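Local atomic coordinates of 3-oxoacyl-[acyl-carrier-protein] synthase 3 (PDB entry 4EWP), a protein that probably catalyses the first condensation of fatty acid synthesis, joining an acetyl unit from acetyl-CoA to malonyl-ACP to give 3-oxobutanoyl-ACP. Residues A[11-20]-A[174-185]; A[33-44]-A[159-167]. All blocks are in the same frame, centred on the assembly; numbering follows the deposited sequence.

Interaction 1: A[11-20]-A[174-185]; sequences PAASRIVAVG and AVIVAASDEPGI
Ile-16 and Val-175 meet at about a right angle in the apolar centre, with Ile-16 CG2 3.7 Å from Val-175 CG2. The other branch of Ile-16 is turned to Ile-185: with CG1 beside the backbone N (chi1 -67°), it comes within 4.1 Å of Ile-185 CD1. Val-177 and Val-19 lie on the same sheet face, where helix 125-138 packs against Val-175 and Val-177. Val-17 divides its methyls between two residues of the other face, CG2 touching Ile-176 CG2 at 3.9 Å and CG1 reaching Ala-178 CB. The frame is an antiparallel pair in one of the two five-stranded sheets of the thiolase fold, strand 13-22 being outermost within the chain. A beta bulge interrupts the pairing: Val-17 and Ala-18 both face Ile-176, whose O receives Val-17 N at 2.8 Å almost head-on (C=O...N angle 173°) and whose N gives to Ala-18 O. Beyond Ser-180 the second segment turns back, and residues 183-185 run beside strand 13-20. There water 1 accepts from both Ser-14 N and Ile-185 N, two donors that could not bond each other, while water 2 bridges a donor and an acceptor, Ile-16 N and Gly-184 O. Ser-14 OG brushes Ile-185 CD1 but is hydrogen-bonded to Asp-134 of helix 125-138. At the polar edge Arg-15 CB packs 3.8 Å from Ser-180 CB, and Val-17 CG1 sits beneath the centre of the guanidinium. Ser-180 OG, near the edge of that flat group, gives a 2.9 Å hydrogen bond to Glu-182 O; an alanine in place of Ser-180 would probably leave that carbonyl without this donor and the turn freer to shift. Further out, Ile-185 O accepts from Gln-7 NE2 of the second subunit.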
# COMPACT_ATOMS: atom_id res chain seq x y z
N PRO A 11 -20.90 12.66 -5.68
CA PRO A 11 -21.49 13.60 -4.72
C PRO A 11 -20.75 14.92 -4.82
O PRO A 11 -19.70 14.97 -5.47
CB PRO A 11 -21.21 12.93 -3.38
CG PRO A 11 -19.89 12.23 -3.60
CD PRO A 11 -19.91 11.77 -5.05
N ALA A 12 -21.26 15.96 -4.18
CA ALA A 12 -20.65 17.29 -4.21
C ALA A 12 -19.28 17.32 -3.53
O ALA A 12 -18.34 17.99 -4.00
CB ALA A 12 -21.59 18.31 -3.57
N ALA A 13 -19.15 16.60 -2.41
CA ALA A 13 -17.95 16.72 -1.60
C ALA A 13 -17.83 15.57 -0.60
O ALA A 13 -18.57 14.60 -0.66
CB ALA A 13 -17.92 18.07 -0.88
N SER A 14 -16.89 15.70 0.33
CA SER A 14 -16.61 14.63 1.27
C SER A 14 -16.38 15.22 2.65
O SER A 14 -16.24 16.43 2.80
CB SER A 14 -15.33 13.92 0.85
OG SER A 14 -14.27 14.86 0.82
N ARG A 15 -16.30 14.36 3.67
CA ARG A 15 -16.09 14.86 5.02
C ARG A 15 -15.73 13.74 5.97
O ARG A 15 -16.18 12.60 5.80
CB ARG A 15 -17.33 15.64 5.50
CG ARG A 15 -17.98 15.18 6.79
CD ARG A 15 -19.15 16.12 7.16
NE ARG A 15 -19.82 15.73 8.41
CZ ARG A 15 -21.01 15.13 8.48
NH1 ARG A 15 -21.68 14.84 7.36
NH2 ARG A 15 -21.53 14.81 9.66
N ILE A 16 -14.90 14.06 6.96
CA ILE A 16 -14.54 13.10 8.00
C ILE A 16 -15.69 13.11 9.00
O ILE A 16 -15.97 14.14 9.61
CB ILE A 16 -13.22 13.51 8.69
CG1 ILE A 16 -12.05 13.39 7.71
CG2 ILE A 16 -12.99 12.67 9.96
CD1 ILE A 16 -10.72 13.93 8.21
N VAL A 17 -16.37 11.97 9.15
CA VAL A 17 -17.55 11.95 10.01
C VAL A 17 -17.31 11.36 11.40
O VAL A 17 -18.23 11.31 12.22
CB VAL A 17 -18.74 11.25 9.34
CG1 VAL A 17 -19.16 12.02 8.12
CG2 VAL A 17 -18.39 9.80 8.98
N ALA A 18 -16.07 10.92 11.65
CA ALA A 18 -15.74 10.37 12.97
C ALA A 18 -14.27 10.04 13.07
O ALA A 18 -13.58 9.87 12.06
CB ALA A 18 -16.56 9.14 13.26
N VAL A 19 -13.79 9.96 14.31
CA VAL A 19 -12.42 9.54 14.56
C VAL A 19 -12.38 8.53 15.71
O VAL A 19 -13.13 8.64 16.68
CB VAL A 19 -11.48 10.74 14.83
CG1 VAL A 19 -12.01 11.61 15.96
CG2 VAL A 19 -10.05 10.26 15.11
N GLY A 20 -11.51 7.54 15.58
CA GLY A 20 -11.40 6.47 16.55
C GLY A 20 -9.94 6.27 16.90
O GLY A 20 -9.05 6.65 16.14
N ALA A 174 -8.08 6.00 13.65
CA ALA A 174 -8.95 5.71 12.52
C ALA A 174 -9.91 6.84 12.20
O ALA A 174 -10.41 7.51 13.08
CB ALA A 174 -9.72 4.41 12.74
N VAL A 175 -10.21 7.01 10.93
CA VAL A 175 -11.10 8.06 10.50
C VAL A 175 -12.08 7.47 9.47
O VAL A 175 -11.74 6.53 8.74
CB VAL A 175 -10.25 9.21 9.95
CG1 VAL A 175 -10.62 9.58 8.53
CG2 VAL A 175 -10.20 10.39 10.94
N ILE A 176 -13.30 7.99 9.44
CA ILE A 176 -14.24 7.60 8.39
C ILE A 176 -14.59 8.77 7.47
O ILE A 176 -15.08 9.80 7.91
CB ILE A 176 -15.53 6.95 8.95
CG1 ILE A 176 -15.19 5.67 9.72
CG2 ILE A 176 -16.48 6.62 7.79
CD1 ILE A 176 -16.38 5.08 10.44
N VAL A 177 -14.33 8.60 6.18
CA VAL A 177 -14.61 9.66 5.23
C VAL A 177 -15.89 9.34 4.48
O VAL A 177 -16.04 8.25 3.93
CB VAL A 177 -13.46 9.79 4.23
CG1 VAL A 177 -13.76 10.90 3.21
CG2 VAL A 177 -12.15 10.04 4.97
N ALA A 178 -16.82 10.29 4.46
CA ALA A 178 -18.11 10.04 3.85
C ALA A 178 -18.51 11.09 2.80
O ALA A 178 -18.09 12.26 2.86
CB ALA A 178 -19.19 9.95 4.93
N ALA A 179 -19.34 10.66 1.86
CA ALA A 179 -19.99 11.61 0.95
C ALA A 179 -20.66 12.73 1.75
O ALA A 179 -21.21 12.50 2.83
CB ALA A 179 -21.01 10.88 0.07
N SER A 180 -20.62 13.94 1.22
CA SER A 180 -21.17 15.07 1.93
C SER A 180 -21.68 16.12 0.95
O SER A 180 -21.21 16.19 -0.18
CB SER A 180 -20.09 15.67 2.85
OG SER A 180 -20.56 16.82 3.53
N ASP A 181 -22.65 16.92 1.41
CA ASP A 181 -23.19 18.04 0.64
C ASP A 181 -22.26 19.25 0.68
O ASP A 181 -22.12 19.98 -0.29
CB ASP A 181 -24.56 18.47 1.19
CG ASP A 181 -25.69 17.60 0.68
OD1 ASP A 181 -25.47 16.83 -0.29
OD2 ASP A 181 -26.82 17.68 1.25
N GLU A 182 -21.64 19.46 1.84
CA GLU A 182 -20.72 20.58 2.00
C GLU A 182 -19.29 20.09 2.09
O GLU A 182 -19.01 19.08 2.72
CB GLU A 182 -21.09 21.39 3.24
CG GLU A 182 -22.42 22.14 3.11
CD GLU A 182 -22.34 23.32 2.16
OE1 GLU A 182 -21.27 23.98 2.10
OE2 GLU A 182 -23.34 23.60 1.47
N PRO A 183 -18.36 20.82 1.45
CA PRO A 183 -16.92 20.54 1.46
C PRO A 183 -16.39 20.40 2.88
O PRO A 183 -16.47 21.35 3.65
CB PRO A 183 -16.32 21.80 0.83
CG PRO A 183 -17.41 22.38 0.00
CD PRO A 183 -18.69 22.07 0.73
N GLY A 184 -15.86 19.23 3.22
CA GLY A 184 -15.28 19.00 4.53
C GLY A 184 -13.81 18.65 4.50
O GLY A 184 -13.15 18.60 5.54
N ILE A 185 -13.28 18.41 3.29
CA ILE A 185 -11.86 18.09 3.10
C ILE A 185 -11.30 18.91 1.93
O ILE A 185 -11.75 18.78 0.79
CB ILE A 185 -11.66 16.59 2.81
CG1 ILE A 185 -12.29 15.73 3.91
CG2 ILE A 185 -10.20 16.24 2.63
CD1 ILE A 185 -12.12 14.24 3.70
O HOH W 1 -14.68 17.81 0.60
O HOH W 2 -13.87 16.72 7.44

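Interaction 2: A[33-44]-A[159-167]; sequences LIGPIDSSDEWI and PTDRSISFL
Phe-166 pushes its ring among Ile-37, Trp-43 and Ile-44, joining the N-terminal part of this thiolase-fold chain to the loop between strands 144-152 and 170-180. Ile-37 CD1 comes crosswise to within 3.6 Å of Phe-166 CD1. On the helix side Ile-44 CG2 lies 3.7 Å from Phe-166 CD2, and Trp-43 CZ3 nears Phe-166 CZ, the two aromatic side chains crossing at about a right angle. With chi1 at 60°, the ring bond of Phe-166 is tucked between its backbone N and carbonyl carbon, while Leu-167 CD1 covers one face toward the rim. The CG2 branch of Ile-37 instead presses on the neighbouring backbone, 3.2 Å from Pro-159 O. That carbonyl also accepts from water 3, which donates a second bond to Leu-33 O and so bridges the segments. Behind this first shell, Ser-40 caps helix 41-48 through Trp-43 N, and Leu-167 is backbone-bonded to Asn-306, a predicted active-site residue. Asp-161 shapes the loop: its OD2 takes Ile-164 N and Ser-165 N from the same face, whereas OD1 closes an Asx turn with Ser-163 N, met from above the carboxylate plane, and also accepts Ser-163 OG, at 2.7 Å, on its syn lone pair.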
# COMPACT_ATOMS: atom_id res chain seq x y z
N LEU A 33 14.44 3.21 28.91
CA LEU A 33 15.13 3.14 27.62
C LEU A 33 16.54 3.73 27.63
O LEU A 33 17.35 3.43 26.74
CB LEU A 33 14.31 3.85 26.55
CG LEU A 33 12.89 3.32 26.36
CD1 LEU A 33 12.18 4.05 25.21
CD2 LEU A 33 12.93 1.83 26.12
N ILE A 34 16.83 4.58 28.61
CA ILE A 34 18.06 5.37 28.57
C ILE A 34 19.36 4.58 28.69
O ILE A 34 20.41 5.06 28.28
CB ILE A 34 18.04 6.46 29.66
CG1 ILE A 34 17.76 5.82 31.02
CG2 ILE A 34 17.01 7.52 29.31
CD1 ILE A 34 17.86 6.80 32.18
N GLY A 35 19.28 3.37 29.24
CA GLY A 35 20.46 2.55 29.48
C GLY A 35 21.28 2.20 28.24
O GLY A 35 22.42 2.63 28.12
N PRO A 36 20.69 1.43 27.32
CA PRO A 36 21.38 0.96 26.10
C PRO A 36 21.79 2.09 25.13
O PRO A 36 22.64 1.86 24.26
CB PRO A 36 20.33 0.06 25.43
CG PRO A 36 19.38 -0.31 26.53
CD PRO A 36 19.33 0.89 27.42
N ILE A 37 21.18 3.27 25.24
CA ILE A 37 21.59 4.41 24.43
C ILE A 37 22.42 5.41 25.26
O ILE A 37 22.71 6.53 24.82
CB ILE A 37 20.38 5.14 23.76
CG1 ILE A 37 19.48 5.81 24.80
CG2 ILE A 37 19.58 4.18 22.90
CD1 ILE A 37 18.42 6.73 24.18
N ASP A 38 22.79 4.97 26.46
CA ASP A 38 23.57 5.77 27.40
C ASP A 38 23.21 7.26 27.45
O ASP A 38 24.11 8.11 27.38
CB ASP A 38 25.08 5.62 27.13
CG ASP A 38 25.94 6.20 28.24
OD1 ASP A 38 25.51 6.18 29.41
OD2 ASP A 38 27.06 6.68 27.95
N SER A 39 21.93 7.58 27.56
CA SER A 39 21.53 8.97 27.78
C SER A 39 20.70 9.16 29.06
O SER A 39 20.99 8.54 30.09
CB SER A 39 20.88 9.59 26.54
OG SER A 39 19.50 9.29 26.48
N SER A 40 19.70 10.03 29.02
CA SER A 40 18.98 10.38 30.26
C SER A 40 17.54 10.86 30.06
O SER A 40 17.17 11.32 28.99
CB SER A 40 19.77 11.41 31.07
OG SER A 40 19.72 12.69 30.48
N ASP A 41 16.74 10.74 31.12
CA ASP A 41 15.35 11.17 31.09
C ASP A 41 15.26 12.63 30.66
O ASP A 41 14.47 12.98 29.78
CB ASP A 41 14.71 10.99 32.48
CG ASP A 41 13.22 11.33 32.50
OD1 ASP A 41 12.74 12.08 31.63
OD2 ASP A 41 12.53 10.83 33.41
N GLU A 42 16.09 13.47 31.28
CA GLU A 42 16.05 14.91 31.03
C GLU A 42 16.53 15.30 29.63
O GLU A 42 16.05 16.27 29.05
CB GLU A 42 16.85 15.67 32.11
CG GLU A 42 16.20 15.63 33.50
CD GLU A 42 17.00 16.37 34.56
OE1 GLU A 42 18.25 16.47 34.43
OE2 GLU A 42 16.39 16.85 35.54
N TRP A 43 17.47 14.54 29.09
CA TRP A 43 17.94 14.81 27.74
C TRP A 43 16.81 14.50 26.77
O TRP A 43 16.38 15.37 26.00
CB TRP A 43 19.20 13.99 27.43
CG TRP A 43 19.82 14.28 26.08
CD1 TRP A 43 20.67 15.30 25.77
CD2 TRP A 43 19.64 13.52 24.89
NE1 TRP A 43 21.04 15.23 24.44
CE2 TRP A 43 20.42 14.14 23.88
CE3 TRP A 43 18.90 12.38 24.56
CZ2 TRP A 43 20.47 13.66 22.57
CZ3 TRP A 43 18.96 11.90 23.26
CH2 TRP A 43 19.73 12.54 22.28
N ILE A 44 16.31 13.27 26.81
CA ILE A 44 15.19 12.88 25.96
C ILE A 44 14.06 13.89 26.06
O ILE A 44 13.54 14.35 25.04
CB ILE A 44 14.67 11.49 26.31
CG1 ILE A 44 15.80 10.46 26.19
CG2 ILE A 44 13.50 11.11 25.40
CD1 ILE A 44 15.31 9.03 26.20
N PRO A 159 17.20 -1.12 20.19
CA PRO A 159 17.32 -0.53 21.53
C PRO A 159 18.63 0.24 21.74
O PRO A 159 18.71 1.09 22.64
CB PRO A 159 17.27 -1.75 22.46
CG PRO A 159 16.69 -2.85 21.65
CD PRO A 159 17.05 -2.58 20.22
N THR A 160 19.64 -0.07 20.93
CA THR A 160 20.92 0.63 21.02
C THR A 160 20.99 1.83 20.07
O THR A 160 21.98 2.55 20.05
CB THR A 160 22.11 -0.31 20.70
OG1 THR A 160 22.00 -0.79 19.35
CG2 THR A 160 22.13 -1.49 21.66
N ASP A 161 19.93 2.03 19.28
CA ASP A 161 19.90 3.13 18.32
C ASP A 161 19.57 4.48 18.96
O ASP A 161 18.51 4.64 19.57
CB ASP A 161 18.89 2.83 17.20
CG ASP A 161 18.51 4.08 16.40
OD1 ASP A 161 19.41 4.68 15.78
OD2 ASP A 161 17.30 4.43 16.39
N ARG A 162 20.46 5.45 18.82
CA ARG A 162 20.15 6.78 19.33
C ARG A 162 19.61 7.77 18.29
O ARG A 162 19.39 8.94 18.61
CB ARG A 162 21.30 7.39 20.15
CG ARG A 162 22.69 6.84 19.87
CD ARG A 162 23.63 7.09 21.06
NE ARG A 162 23.40 8.39 21.69
CZ ARG A 162 24.06 9.50 21.37
NH1 ARG A 162 25.00 9.46 20.43
NH2 ARG A 162 23.79 10.65 21.99
N SER A 163 19.35 7.32 17.07
CA SER A 163 18.79 8.23 16.07
C SER A 163 17.27 8.33 16.15
O SER A 163 16.71 9.40 15.91
CB SER A 163 19.23 7.88 14.64
OG SER A 163 18.57 6.72 14.15
N ILE A 164 16.60 7.24 16.49
CA ILE A 164 15.14 7.25 16.42
C ILE A 164 14.42 6.31 17.39
O ILE A 164 13.28 6.56 17.78
CB ILE A 164 14.67 6.92 14.99
CG1 ILE A 164 13.20 7.31 14.78
CG2 ILE A 164 14.89 5.45 14.69
CD1 ILE A 164 12.78 7.37 13.32
N SER A 165 15.08 5.22 17.79
CA SER A 165 14.41 4.17 18.57
C SER A 165 13.51 4.70 19.69
O SER A 165 12.32 4.38 19.76
CB SER A 165 15.44 3.21 19.16
OG SER A 165 16.18 3.82 20.20
N PHE A 166 14.06 5.52 20.57
CA PHE A 166 13.34 5.92 21.77
C PHE A 166 12.19 6.89 21.48
O PHE A 166 11.38 7.16 22.37
CB PHE A 166 14.30 6.54 22.78
CG PHE A 166 14.99 7.76 22.26
CD1 PHE A 166 16.18 7.64 21.55
CD2 PHE A 166 14.43 9.01 22.44
CE1 PHE A 166 16.81 8.76 21.05
CE2 PHE A 166 15.05 10.14 21.94
CZ PHE A 166 16.25 10.01 21.25
N LEU A 167 12.12 7.41 20.25
CA LEU A 167 11.04 8.33 19.88
C LEU A 167 9.74 7.61 19.56
O LEU A 167 8.67 8.21 19.61
CB LEU A 167 11.41 9.20 18.67
CG LEU A 167 12.26 10.44 18.93
CD1 LEU A 167 13.67 10.25 18.37
CD2 LEU A 167 11.60 11.66 18.32
O HOH W 3 16.84 1.85 24.47

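How the interactions relate
Starting from the N terminus, the chain first lays down 11-20, which leads into strand 13-22, outermost in its sheet within this chain, and soon reaches 33-44, which leads into helix 41-48. More than a hundred residues later 159-167 returns to 33-44 and closes interaction 2; shortly afterwards 174-185 pairs with 11-20 and closes interaction 1. The smaller loop is thus held wholly within the larger, and the two do not cross. They lie on opposite sides of the chain's centre, their own centres 40 Å apart and their nearest atoms about 18 Å. Interaction 1 ties two strands of one sheet near the second subunit, whereas interaction 2 joins loop and helix start closer to the predicted active site.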